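Local coordinates for arylalkylamine N-Acetyltransferase like 5b (Aedes aegypti, PDB 4FD4), which probably transfers acyl groups from coenzyme A thioesters to the amino group of arylalkylamines such as serotonin and dopamine, at residues Ile184-Leu189 / Val209-Val214; Ala88-Ala93 / Leu107-Glu112; Val62-Ser67 / Gln145-Phe150; Arg26-Glu31 / Ile131-Pro136. All coordinates share one frame; numbering follows the deposited sequence.

Contacts 1, 3 and 4 reach one mixed sheet of seven strands; contact 2 is a helix pair packed on its edge strand. Along the chain, contacts 3 and 4 interlock: their segments alternate, with contact 2 lying wholly between their halves and contact 1 following at the C-terminal end. Contacts 3 and 4 have centres about 13 Å apart and meet where Leu147 packs on Leu132 and Val134. Contacts 1 and 2, with centres about 16 Å apart, meet where Leu187 packs on Leu107, Leu110 and Leu111. Contacts 3 and 4 thus lie toward one side of the sheet, and contact 1, with contact 2 packed on it, toward the other.

Contact 1: Ile184-Leu189 / Val209-Val214; sequences ISQLAL and VIKTCV
The flat side-chain amide of Gln186 lies alongside the end of Lys211: CE of Lys211 sits across one face of the amide, 3.7 Å from Gln186 OE1. Val209 CG1 comes in obliquely at the oxygen end of the same group, 3.6 Å from Gln186 OE1. These side chains, with Ala188, share one face of the strand pair. The peptide groups differ in how they meet. Leu187 N reaches Ile210 O in the carbonyl plane at 2.9 Å, whereas Ile210 N approaches Leu187 O from above its plane, 35° out. On the other face the side chains of Leu187 and Ile210 lie side by side, pointing the same way, with Leu187 CD2 3.9 Å from Ile210 CD1, which also meets Leu189 CG. Leu187 continues onto helix 99-115. On the same face, Thr212, paired with Ser185, hydrogen-bonds Asp166 OD1 through OG1.

At the far end Ile184 and Val214 cross at about a right angle, with Ile184 CD1 pressed to 3.5 Å from Val214 CG1, tighter than usual. Ile184 CG1 is wedged between its own backbone N and carbonyl carbon (chi1 51°), and both residues also touch Val117 and Tyr121. Thr212 receives Ile184 N on its O (3.0 Å) and gives its N to Ser185 O (2.9 Å). Facing two residues with one, it forms a classic beta bulge in the antiparallel C-terminal strand pair of the GNAT fold.

Contact 2: Ala88-Ala93 / Leu107-Glu112; sequences AMVEEA and LLALLE
Met89 does most of the touching, laying its side chain across the gap onto Ala109 and its neighbours. Its CG stands anti to the carbonyl carbon (chi1 -69°), the chain continues extended through chi2, and a bend at chi3 (74°) turns the methyl group down onto the other helix. That turn brings Met89 CE to 3.3 Å from Ala109 N and 3.6 Å from Leu108 CB, so the methyl rests on the backbone where these two residues join. Nearer the root of the chain, Met89 CB faces Ala109 CB at 3.9 Å; the small alanine side chain lets the methionine lie close. Val90 adds a lighter touch from the next position, its CG2 being 4.2 Å from Ala109 CB.

Glu112 lies one turn along from Leu108. Its CG is anti to the backbone N (chi1 -171°), and the extended chain crosses Met89 at about a right angle, placing Glu112 OE1 3.6 Å from Met89 SD. No hydrogen bond spans the contact, which is held by van der Waals packing. Beyond the two segments Met89 also touches Leu105, Val90 touches Arg113, and Glu112 packs on Asp85 and Pro86.

The short-segment axes run 9.2 Å apart and nearly antiparallel. Helices 85-95 and 99-115 thus form a helical hairpin at the surface, inserted in the chain between strands 71-81 and 126-134, which follow each other directly in the basic GNAT topology.

Contact 3: Val62-Ser67 / Gln145-Phe150; sequences VVAEDS and QRLLQF
Val62 meets both Leu147 and Phe150 where strand 61-66 of the GNAT sheet is covered by helix 143-158, the helix that follows strand 126-134 in the chain. In this family the start of that helix usually receives the pyrophosphate of the acyl-CoA.

Aliphatic packing comes first. Leu147 and Val62 slide past each other in opposite directions, with Leu147 CD2 3.8 Å from Val62 CG1. The same methyl lies beside Ala64, 4.4 Å from Ala64 CB, while the rest of Leu147 turns to Leu9, Leu132 and Val134. Leu147 is therefore buried among three strands.

No hydrogen bond joins the segments; residues of theirs that point away from the contact bond elsewhere, Glu65 OE2 to Arg10 and Arg146 NH2 to Ile7 O.

The aromatic part is a CH-pi contact. Phe150 CG stands anti to the backbone N (chi1 -172°), which sends the ring toward the strand. Val62 CG1 lies over one face, 4.0 Å from the ring centroid and displaced toward the rim, while its other branch, Val62 CG2, touches Phe150 CD2 at 3.5 Å.

Contact 4: Arg26-Glu31 / Ile131-Pro136; sequences RIYYPE and ILAVDP. With GOL (glycerol), chain D.
Tyr28 lays its ring against Ile131 in the tightest part of this contact. Ile131 CG2 lies over one ring face as a CH-pi contact, 3.8 Å from the centroid, while Ile131 CG1 slips beneath the phenol end, 3.5 Å from Tyr28 CZ. Two residues on, Ala133 CB faces Tyr28 CB at 4.0 Å and also meets Ile27 CD1. Ile27 has its CG1 between the backbone N and the carbonyl carbon (chi1 67°), which directs CD1 onto the main chain, 3.5 Å from Asp135 N.

Helix 17-28 here covers one face of the strand that lines the acyl-CoA cleft in GNAT folds. Glycerol, probably from the crystallisation liquor, sits beside it: Leu132 N donates to glycerol O2 at 2.7 Å, and Tyr28 OH hydrogen-bonds glycerol O3 at 3.1 Å, near the ring plane; a second glycerol also bonds Tyr28 OH. A main-chain NH in this strand commonly holds the acyl carbonyl in relatives, so the first glycerol probably marks where their acyl group lies.

Against this apolar packing stands a polar rim, where partly exposed Arg26 meets Asp135. Arg26 NH1 forms a salt bridge with Asp135 OD1 at 3.1 Å, on the anti side of the carboxylate, whose plane is turned 51° from the guanidinium. Arg26 also bonds Glu22 and Phe72 O, and Asp135 OD2 bonds Thr137 OG1.

Contact 1: Ile184-Leu189 / Val209-Val214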
loop_
_atom_site.group_PDB
_atom_site.type_symbol
_atom_site.label_atom_id
_atom_site.label_comp_id
_atom_site.label_asym_id
_atom_site.label_seq_id
_atom_site.Cartn_x
_atom_site.Cartn_y
_atom_site.Cartn_z
ATOM N N ILE A 184 14.325 0.710 -5.770
ATOM C CA ILE A 184 14.999 1.819 -6.434
ATOM C C ILE A 184 15.146 3.045 -5.538
ATOM O O ILE A 184 15.913 3.961 -5.846
ATOM C CB ILE A 184 14.250 2.244 -7.699
ATOM C CG1 ILE A 184 12.772 2.481 -7.376
ATOM C CG2 ILE A 184 14.419 1.201 -8.807
ATOM C CD1 ILE A 184 11.965 2.936 -8.559
ATOM N N SER A 185 14.408 3.067 -4.435
ATOM C CA SER A 185 14.457 4.192 -3.516
ATOM C C SER A 185 14.042 3.731 -2.122
ATOM O O SER A 185 13.284 2.772 -1.984
ATOM C CB SER A 185 13.550 5.321 -4.018
ATOM O OG SER A 185 13.192 6.195 -2.968
ATOM N N GLN A 186 14.553 4.392 -1.088
ATOM C CA GLN A 186 14.143 4.086 0.279
ATOM C C GLN A 186 14.157 5.314 1.173
ATOM O O GLN A 186 14.761 6.338 0.836
ATOM C CB GLN A 186 14.997 2.966 0.889
ATOM C CG GLN A 186 16.450 2.946 0.457
ATOM C CD GLN A 186 17.217 1.802 1.096
ATOM O OE1 GLN A 186 17.234 1.658 2.325
ATOM N NE2 GLN A 186 17.848 0.977 0.268
ATOM N N LEU A 187 13.484 5.209 2.313
ATOM C CA LEU A 187 13.353 6.332 3.231
ATOM C C LEU A 187 13.263 5.838 4.661
ATOM O O LEU A 187 12.351 5.085 5.021
ATOM C CB LEU A 187 12.120 7.181 2.882
ATOM C CG LEU A 187 11.595 8.186 3.923
ATOM C CD1 LEU A 187 11.071 9.462 3.268
ATOM C CD2 LEU A 187 10.506 7.574 4.762
ATOM N N ALA A 188 14.219 6.266 5.477
ATOM C CA ALA A 188 14.172 5.992 6.900
ATOM C C ALA A 188 13.025 6.786 7.515
ATOM O O ALA A 188 13.021 8.018 7.483
ATOM C CB ALA A 188 15.498 6.348 7.552
ATOM N N LEU A 189 12.057 6.071 8.074
ATOM C CA LEU A 189 10.848 6.678 8.619
ATOM C C LEU A 189 11.117 7.749 9.681
ATOM O O LEU A 189 10.536 8.839 9.638
ATOM C CB LEU A 189 9.942 5.598 9.208
ATOM C CG LEU A 189 8.495 5.556 8.723
ATOM C CD1 LEU A 189 7.631 4.803 9.717
ATOM C CD2 LEU A 189 7.968 6.958 8.504
ATOM N N VAL A 209 12.703 1.189 7.859
ATOM C CA VAL A 209 12.899 1.798 6.552
ATOM C C VAL A 209 11.787 1.399 5.589
ATOM O O VAL A 209 11.319 0.257 5.609
ATOM C CB VAL A 209 14.240 1.353 5.939
ATOM C CG1 VAL A 209 14.434 1.967 4.572
ATOM C CG2 VAL A 209 15.404 1.717 6.859
ATOM N N ILE A 210 11.378 2.342 4.743
ATOM C CA ILE A 210 10.387 2.080 3.711
ATOM C C ILE A 210 11.093 1.941 2.376
ATOM O O ILE A 210 11.942 2.763 2.037
ATOM C CB ILE A 210 9.384 3.230 3.608
ATOM C CG1 ILE A 210 8.823 3.577 4.988
ATOM C CG2 ILE A 210 8.271 2.874 2.621
ATOM C CD1 ILE A 210 7.839 4.712 4.968
ATOM N N LYS A 211 10.761 0.906 1.614
ATOM C CA LYS A 211 11.427 0.717 0.326
ATOM C C LYS A 211 10.446 0.702 -0.835
ATOM O O LYS A 211 9.525 -0.101 -0.858
ATOM C CB LYS A 211 12.244 -0.581 0.316
ATOM C CG LYS A 211 13.348 -0.659 1.370
ATOM C CD LYS A 211 14.548 -1.418 0.809
ATOM C CE LYS A 211 15.622 -1.672 1.860
ATOM N NZ LYS A 211 15.177 -2.664 2.881
ATOM N N THR A 212 10.649 1.588 -1.803
ATOM C CA THR A 212 9.845 1.588 -3.014
ATOM C C THR A 212 10.487 0.662 -4.047
ATOM O O THR A 212 11.632 0.874 -4.467
ATOM C CB THR A 212 9.700 3.016 -3.588
ATOM O OG1 THR A 212 9.194 3.891 -2.569
ATOM C CG2 THR A 212 8.756 3.022 -4.783
ATOM N N CYS A 213 9.756 -0.372 -4.452
ATOM C CA CYS A 213 10.285 -1.335 -5.424
ATOM C C CYS A 213 9.428 -1.375 -6.685
ATOM O O CYS A 213 8.243 -1.000 -6.655
ATOM C CB CYS A 213 10.408 -2.730 -4.795
ATOM S SG CYS A 213 11.179 -2.719 -3.155
ATOM N N VAL A 214 10.025 -1.828 -7.791
ATOM C CA VAL A 214 9.386 -1.722 -9.104
ATOM C C VAL A 214 9.848 -2.811 -10.081
ATOM O O VAL A 214 10.974 -3.306 -9.995
ATOM C CB VAL A 214 9.660 -0.343 -9.739
ATOM C CG1 VAL A 214 11.158 -0.152 -9.944
ATOM C CG2 VAL A 214 8.920 -0.203 -11.067
#

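Contact 2: Ala88-Ala93 / Leu107-Glu112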
loop_
_atom_site.group_PDB
_atom_site.type_symbol
_atom_site.label_atom_id
_atom_site.label_comp_id
_atom_site.label_asym_id
_atom_site.label_seq_id
_atom_site.Cartn_x
_atom_site.Cartn_y
_atom_site.Cartn_z
ATOM N N ALA A 88 -1.106 16.594 -6.764
ATOM C CA ALA A 88 -2.507 16.394 -6.414
ATOM C C ALA A 88 -2.676 15.861 -4.984
ATOM O O ALA A 88 -3.591 16.271 -4.265
ATOM C CB ALA A 88 -3.177 15.472 -7.414
ATOM N N MET A 89 -1.793 14.955 -4.572
ATOM C CA MET A 89 -1.845 14.418 -3.210
ATOM C C MET A 89 -1.568 15.507 -2.191
ATOM O O MET A 89 -2.208 15.562 -1.148
ATOM C CB MET A 89 -0.857 13.261 -3.035
ATOM C CG MET A 89 -1.261 12.012 -3.807
ATOM S SD MET A 89 0.120 10.918 -4.169
ATOM C CE MET A 89 0.391 10.202 -2.548
ATOM N N VAL A 90 -0.607 16.380 -2.485
ATOM C CA VAL A 90 -0.305 17.495 -1.577
ATOM C C VAL A 90 -1.525 18.425 -1.448
ATOM O O VAL A 90 -1.904 18.880 -0.335
ATOM C CB VAL A 90 0.965 18.257 -2.053
ATOM C CG1 VAL A 90 1.227 19.478 -1.197
ATOM C CG2 VAL A 90 2.177 17.324 -2.020
ATOM N N GLU A 91 -2.167 18.681 -2.583
ATOM C CA GLU A 91 -3.368 19.513 -2.573
ATOM C C GLU A 91 -4.463 18.865 -1.726
ATOM O O GLU A 91 -5.061 19.513 -0.864
ATOM C CB GLU A 91 -3.883 19.772 -3.984
ATOM C CG GLU A 91 -5.185 20.556 -3.991
ATOM C CD GLU A 91 -5.532 21.122 -5.358
ATOM O OE1 GLU A 91 -4.857 20.760 -6.348
ATOM O OE2 GLU A 91 -6.483 21.931 -5.436
ATOM N N GLU A 92 -4.711 17.580 -1.966
ATOM C CA GLU A 92 -5.699 16.843 -1.184
ATOM C C GLU A 92 -5.355 16.923 0.299
ATOM O O GLU A 92 -6.243 17.029 1.147
ATOM C CB GLU A 92 -5.799 15.379 -1.648
ATOM C CG GLU A 92 -6.934 14.603 -0.983
ATOM C CD GLU A 92 -6.946 13.116 -1.326
ATOM O OE1 GLU A 92 -7.481 12.327 -0.514
ATOM O OE2 GLU A 92 -6.437 12.737 -2.405
ATOM N N ALA A 93 -4.061 16.889 0.607
ATOM C CA ALA A 93 -3.602 16.907 1.990
ATOM C C ALA A 93 -4.002 18.209 2.655
ATOM O O ALA A 93 -4.312 18.240 3.851
ATOM C CB ALA A 93 -2.092 16.716 2.061
ATOM N N LEU A 107 3.680 12.333 3.115
ATOM C CA LEU A 107 4.720 11.297 3.103
ATOM C C LEU A 107 4.659 10.372 1.870
ATOM O O LEU A 107 5.680 10.100 1.222
ATOM C CB LEU A 107 4.675 10.470 4.385
ATOM C CG LEU A 107 5.530 9.203 4.415
ATOM C CD1 LEU A 107 7.024 9.518 4.262
ATOM C CD2 LEU A 107 5.273 8.453 5.714
ATOM N N LEU A 108 3.465 9.887 1.558
ATOM C CA LEU A 108 3.240 9.020 0.398
ATOM C C LEU A 108 3.616 9.723 -0.897
ATOM O O LEU A 108 4.245 9.136 -1.789
ATOM C CB LEU A 108 1.771 8.596 0.323
ATOM C CG LEU A 108 1.265 7.719 1.467
ATOM C CD1 LEU A 108 -0.229 7.404 1.295
ATOM C CD2 LEU A 108 2.080 6.445 1.542
ATOM N N ALA A 109 3.192 10.980 -0.999
ATOM C CA ALA A 109 3.540 11.824 -2.131
ATOM C C ALA A 109 5.059 11.921 -2.274
ATOM O O ALA A 109 5.589 11.814 -3.378
ATOM C CB ALA A 109 2.920 13.215 -1.971
ATOM N N LEU A 110 5.762 12.119 -1.166
ATOM C CA LEU A 110 7.229 12.206 -1.209
ATOM C C LEU A 110 7.823 10.897 -1.716
ATOM O O LEU A 110 8.739 10.890 -2.552
ATOM C CB LEU A 110 7.795 12.514 0.179
ATOM C CG LEU A 110 9.303 12.320 0.392
ATOM C CD1 LEU A 110 10.117 13.236 -0.513
ATOM C CD2 LEU A 110 9.652 12.576 1.851
ATOM N N LEU A 111 7.299 9.787 -1.200
ATOM C CA LEU A 111 7.777 8.476 -1.619
ATOM C C LEU A 111 7.618 8.336 -3.129
ATOM O O LEU A 111 8.551 7.911 -3.834
ATOM C CB LEU A 111 7.031 7.363 -0.884
ATOM C CG LEU A 111 7.364 7.240 0.607
ATOM C CD1 LEU A 111 6.256 6.494 1.331
ATOM C CD2 LEU A 111 8.708 6.554 0.809
ATOM N N GLU A 112 6.447 8.727 -3.626
ATOM C CA GLU A 112 6.135 8.548 -5.038
ATOM C C GLU A 112 7.004 9.455 -5.903
ATOM O O GLU A 112 7.514 9.050 -6.949
ATOM C CB GLU A 112 4.649 8.803 -5.308
ATOM C CG GLU A 112 4.233 8.416 -6.703
ATOM C CD GLU A 112 2.750 8.605 -6.972
ATOM O OE1 GLU A 112 1.915 8.437 -6.047
ATOM O OE2 GLU A 112 2.425 8.905 -8.137
#

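Contact 3: Val62-Ser67 / Gln145-Phe150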
loop_
_atom_site.group_PDB
_atom_site.type_symbol
_atom_site.label_atom_id
_atom_site.label_comp_id
_atom_site.label_asym_id
_atom_site.label_seq_id
_atom_site.Cartn_x
_atom_site.Cartn_y
_atom_site.Cartn_z
ATOM N N VAL A 62 -7.717 -6.953 -4.267
ATOM C CA VAL A 62 -7.680 -8.405 -4.319
ATOM C C VAL A 62 -7.777 -8.953 -2.901
ATOM O O VAL A 62 -7.122 -8.455 -1.989
ATOM C CB VAL A 62 -6.385 -8.946 -4.950
ATOM C CG1 VAL A 62 -6.400 -10.479 -4.942
ATOM C CG2 VAL A 62 -6.200 -8.422 -6.365
ATOM N N VAL A 63 -8.591 -9.985 -2.723
ATOM C CA VAL A 63 -8.758 -10.576 -1.421
ATOM C C VAL A 63 -8.389 -12.041 -1.497
ATOM O O VAL A 63 -8.512 -12.692 -2.558
ATOM C CB VAL A 63 -10.186 -10.413 -0.889
ATOM C CG1 VAL A 63 -10.470 -8.947 -0.532
ATOM C CG2 VAL A 63 -11.184 -10.929 -1.914
ATOM N N ALA A 64 -7.886 -12.519 -0.369
ATOM C CA ALA A 64 -7.666 -13.942 -0.142
ATOM C C ALA A 64 -8.734 -14.338 0.868
ATOM O O ALA A 64 -8.848 -13.738 1.960
ATOM C CB ALA A 64 -6.277 -14.188 0.418
ATOM N N GLU A 65 -9.518 -15.343 0.485
ATOM C CA GLU A 65 -10.728 -15.736 1.189
ATOM C C GLU A 65 -10.642 -17.204 1.613
ATOM O O GLU A 65 -10.193 -18.059 0.848
ATOM C CB GLU A 65 -11.916 -15.545 0.238
ATOM C CG GLU A 65 -13.288 -15.923 0.763
ATOM C CD GLU A 65 -14.383 -15.701 -0.288
ATOM O OE1 GLU A 65 -15.507 -15.296 0.085
ATOM O OE2 GLU A 65 -14.115 -15.928 -1.490
ATOM N N ASP A 66 -11.064 -17.483 2.838
ATOM C CA ASP A 66 -11.205 -18.854 3.328
ATOM C C ASP A 66 -12.652 -19.262 3.058
ATOM O O ASP A 66 -13.527 -19.061 3.900
ATOM C CB ASP A 66 -10.896 -18.899 4.829
ATOM C CG ASP A 66 -11.016 -20.303 5.429
ATOM O OD1 ASP A 66 -11.783 -21.132 4.897
ATOM O OD2 ASP A 66 -10.356 -20.564 6.454
ATOM N N SER A 67 -12.906 -19.809 1.872
ATOM C CA SER A 67 -14.275 -20.099 1.446
ATOM C C SER A 67 -15.008 -21.030 2.413
ATOM O O SER A 67 -16.222 -20.923 2.585
ATOM C CB SER A 67 -14.297 -20.679 0.031
ATOM O OG SER A 67 -13.635 -21.931 -0.020
ATOM N N GLN A 145 2.836 -14.037 -1.171
ATOM C CA GLN A 145 3.362 -14.181 -2.523
ATOM C C GLN A 145 2.223 -14.335 -3.521
ATOM O O GLN A 145 2.294 -13.798 -4.623
ATOM C CB GLN A 145 4.350 -15.352 -2.632
ATOM C CG GLN A 145 4.902 -15.558 -4.048
ATOM C CD GLN A 145 5.852 -16.750 -4.165
ATOM O OE1 GLN A 145 6.210 -17.378 -3.165
ATOM N NE2 GLN A 145 6.267 -17.058 -5.397
ATOM N N ARG A 146 1.167 -15.052 -3.141
ATOM C CA ARG A 146 0.023 -15.233 -4.046
ATOM C C ARG A 146 -0.763 -13.944 -4.274
ATOM O O ARG A 146 -1.235 -13.691 -5.390
ATOM C CB ARG A 146 -0.890 -16.357 -3.565
ATOM C CG ARG A 146 -0.301 -17.748 -3.786
ATOM C CD ARG A 146 -1.072 -18.782 -2.996
ATOM N NE ARG A 146 -2.408 -19.016 -3.525
ATOM C CZ ARG A 146 -3.338 -19.736 -2.902
ATOM N NH1 ARG A 146 -3.066 -20.296 -1.726
ATOM N NH2 ARG A 146 -4.532 -19.896 -3.452
ATOM N N LEU A 147 -0.891 -13.125 -3.231
ATOM C CA LEU A 147 -1.525 -11.802 -3.378
ATOM C C LEU A 147 -0.728 -10.901 -4.308
ATOM O O LEU A 147 -1.286 -10.307 -5.240
ATOM C CB LEU A 147 -1.685 -11.111 -2.026
ATOM C CG LEU A 147 -2.872 -11.545 -1.180
ATOM C CD1 LEU A 147 -2.777 -10.931 0.221
ATOM C CD2 LEU A 147 -4.177 -11.138 -1.879
ATOM N N LEU A 148 0.577 -10.790 -4.060
ATOM C CA LEU A 148 1.418 -9.928 -4.886
ATOM C C LEU A 148 1.464 -10.441 -6.315
ATOM O O LEU A 148 1.415 -9.669 -7.267
ATOM C CB LEU A 148 2.842 -9.858 -4.316
ATOM C CG LEU A 148 3.686 -8.579 -4.411
ATOM C CD1 LEU A 148 5.153 -8.910 -4.686
ATOM C CD2 LEU A 148 3.165 -7.545 -5.406
ATOM N N GLN A 149 1.577 -11.751 -6.476
ATOM C CA GLN A 149 1.616 -12.319 -7.820
ATOM C C GLN A 149 0.296 -12.065 -8.523
ATOM O O GLN A 149 0.266 -11.823 -9.725
ATOM C CB GLN A 149 1.873 -13.822 -7.799
ATOM C CG GLN A 149 1.945 -14.401 -9.213
ATOM C CD GLN A 149 3.203 -13.942 -9.918
ATOM O OE1 GLN A 149 4.303 -14.166 -9.423
ATOM N NE2 GLN A 149 3.049 -13.255 -11.046
ATOM N N PHE A 150 -0.798 -12.154 -7.779
ATOM C CA PHE A 150 -2.107 -11.918 -8.367
ATOM C C PHE A 150 -2.140 -10.468 -8.861
ATOM O O PHE A 150 -2.586 -10.203 -9.981
ATOM C CB PHE A 150 -3.234 -12.245 -7.367
ATOM C CG PHE A 150 -4.632 -12.207 -7.963
ATOM C CD1 PHE A 150 -5.412 -13.361 -8.033
ATOM C CD2 PHE A 150 -5.174 -11.010 -8.443
ATOM C CE1 PHE A 150 -6.709 -13.336 -8.584
ATOM C CE2 PHE A 150 -6.473 -10.973 -8.989
ATOM C CZ PHE A 150 -7.238 -12.131 -9.054
#

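Contact 4: Arg26-Glu31 / Ile131-Pro136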
loop_
_atom_site.group_PDB
_atom_site.type_symbol
_atom_site.label_atom_id
_atom_site.label_comp_id
_atom_site.label_asym_id
_atom_site.label_seq_id
_atom_site.Cartn_x
_atom_site.Cartn_y
_atom_site.Cartn_z
ATOM N N ARG A 26 -8.760 -5.216 10.688
ATOM C CA ARG A 26 -8.339 -6.330 11.557
ATOM C C ARG A 26 -6.855 -6.647 11.451
ATOM O O ARG A 26 -6.176 -6.828 12.461
ATOM C CB ARG A 26 -9.165 -7.593 11.254
ATOM C CG ARG A 26 -9.111 -8.666 12.349
ATOM C CD ARG A 26 -9.925 -9.904 11.974
ATOM N NE ARG A 26 -9.183 -10.798 11.086
ATOM C CZ ARG A 26 -9.661 -11.317 9.957
ATOM N NH1 ARG A 26 -8.899 -12.126 9.215
ATOM N NH2 ARG A 26 -10.896 -11.030 9.561
ATOM N N ILE A 27 -6.347 -6.697 10.228
ATOM C CA ILE A 27 -4.977 -7.151 10.014
ATOM C C ILE A 27 -4.058 -6.098 9.415
ATOM O O ILE A 27 -2.836 -6.233 9.472
ATOM C CB ILE A 27 -4.926 -8.408 9.119
ATOM C CG1 ILE A 27 -5.379 -8.080 7.696
ATOM C CG2 ILE A 27 -5.780 -9.538 9.713
ATOM C CD1 ILE A 27 -5.054 -9.184 6.694
ATOM N N TYR A 28 -4.621 -5.040 8.843
ATOM C CA TYR A 28 -3.760 -4.056 8.184
ATOM C C TYR A 28 -3.384 -2.867 9.078
ATOM O O TYR A 28 -2.222 -2.713 9.463
ATOM C CB TYR A 28 -4.380 -3.560 6.866
ATOM C CG TYR A 28 -3.571 -2.438 6.244
ATOM C CD1 TYR A 28 -2.280 -2.658 5.773
ATOM C CD2 TYR A 28 -4.102 -1.164 6.122
ATOM C CE1 TYR A 28 -1.529 -1.624 5.213
ATOM C CE2 TYR A 28 -3.370 -0.129 5.559
ATOM C CZ TYR A 28 -2.085 -0.363 5.111
ATOM O OH TYR A 28 -1.367 0.679 4.551
ATOM N N TYR A 29 -4.368 -2.031 9.395
ATOM C CA TYR A 29 -4.115 -0.814 10.171
ATOM C C TYR A 29 -3.401 -1.032 11.514
ATOM O O TYR A 29 -2.478 -0.292 11.852
ATOM C CB TYR A 29 -5.412 -0.019 10.356
ATOM C CG TYR A 29 -5.862 0.682 9.087
ATOM C CD1 TYR A 29 -5.070 1.659 8.494
ATOM C CD2 TYR A 29 -7.078 0.376 8.490
ATOM C CE1 TYR A 29 -5.476 2.304 7.323
ATOM C CE2 TYR A 29 -7.493 1.019 7.329
ATOM C CZ TYR A 29 -6.684 1.983 6.754
ATOM O OH TYR A 29 -7.094 2.629 5.600
ATOM N N PRO A 30 -3.808 -2.064 12.278
ATOM C CA PRO A 30 -3.175 -2.259 13.593
ATOM C C PRO A 30 -1.686 -2.547 13.508
ATOM O O PRO A 30 -0.975 -2.447 14.501
ATOM C CB PRO A 30 -3.915 -3.483 14.153
ATOM C CG PRO A 30 -5.247 -3.456 13.479
ATOM C CD PRO A 30 -4.955 -2.969 12.077
ATOM N N GLU A 31 -1.224 -2.894 12.335
ATOM C CA GLU A 31 0.141 -3.244 12.186
ATOM C C GLU A 31 0.974 -2.397 11.274
ATOM O O GLU A 31 2.183 -2.439 11.368
ATOM C CB GLU A 31 0.246 -4.673 11.703
ATOM C CG GLU A 31 -0.299 -5.667 12.674
ATOM C CD GLU A 31 0.532 -5.728 13.918
ATOM O OE1 GLU A 31 -0.044 -5.773 15.013
ATOM O OE2 GLU A 31 1.771 -5.716 13.795
ATOM N N ILE A 131 -1.395 -1.402 -0.531
ATOM C CA ILE A 131 -1.569 -2.265 0.646
ATOM C C ILE A 131 -1.332 -3.745 0.298
ATOM O O ILE A 131 -1.788 -4.229 -0.734
ATOM C CB ILE A 131 -2.998 -2.122 1.235
ATOM C CG1 ILE A 131 -3.222 -0.712 1.795
ATOM C CG2 ILE A 131 -3.266 -3.178 2.313
ATOM C CD1 ILE A 131 -4.663 -0.432 2.217
ATOM N N LEU A 132 -0.607 -4.457 1.154
ATOM C CA LEU A 132 -0.478 -5.913 1.039
ATOM C C LEU A 132 -0.489 -6.438 2.469
ATOM O O LEU A 132 0.442 -6.172 3.228
ATOM C CB LEU A 132 0.843 -6.279 0.361
ATOM C CG LEU A 132 1.250 -7.756 0.222
ATOM C CD1 LEU A 132 0.247 -8.520 -0.611
ATOM C CD2 LEU A 132 2.642 -7.880 -0.390
ATOM N N ALA A 133 -1.550 -7.142 2.848
ATOM C CA ALA A 133 -1.703 -7.596 4.232
ATOM C C ALA A 133 -2.247 -9.020 4.317
ATOM O O ALA A 133 -3.223 -9.376 3.653
ATOM C CB ALA A 133 -2.582 -6.634 5.018
ATOM N N VAL A 134 -1.601 -9.828 5.144
ATOM C CA VAL A 134 -1.960 -11.226 5.293
ATOM C C VAL A 134 -2.188 -11.493 6.770
ATOM O O VAL A 134 -1.406 -11.051 7.614
ATOM C CB VAL A 134 -0.828 -12.131 4.765
ATOM C CG1 VAL A 134 -1.092 -13.593 5.095
ATOM C CG2 VAL A 134 -0.664 -11.948 3.256
ATOM N N ASP A 135 -3.265 -12.195 7.087
ATOM C CA ASP A 135 -3.493 -12.638 8.463
ATOM C C ASP A 135 -2.321 -13.535 8.888
ATOM O O ASP A 135 -2.084 -14.570 8.273
ATOM C CB ASP A 135 -4.804 -13.409 8.526
ATOM C CG ASP A 135 -5.193 -13.795 9.937
ATOM O OD1 ASP A 135 -6.408 -13.765 10.219
ATOM O OD2 ASP A 135 -4.297 -14.152 10.747
ATOM N N PRO A 136 -1.566 -13.127 9.922
ATOM C CA PRO A 136 -0.340 -13.872 10.249
ATOM C C PRO A 136 -0.566 -15.291 10.780
ATOM O O PRO A 136 0.406 -16.062 10.836
ATOM C CB PRO A 136 0.340 -12.998 11.315
ATOM C CG PRO A 136 -0.743 -12.181 11.904
ATOM C CD PRO A 136 -1.761 -11.964 10.809
HETATM C C1 GOL D . 3.364 -2.714 1.999
HETATM O O1 GOL D . 4.300 -3.326 2.857
HETATM C C2 GOL D . 2.254 -2.165 2.870
HETATM O O2 GOL D . 1.093 -2.956 2.684
HETATM C C3 GOL D . 2.020 -0.704 2.497
HETATM O O3 GOL D . 1.455 -0.014 3.591
#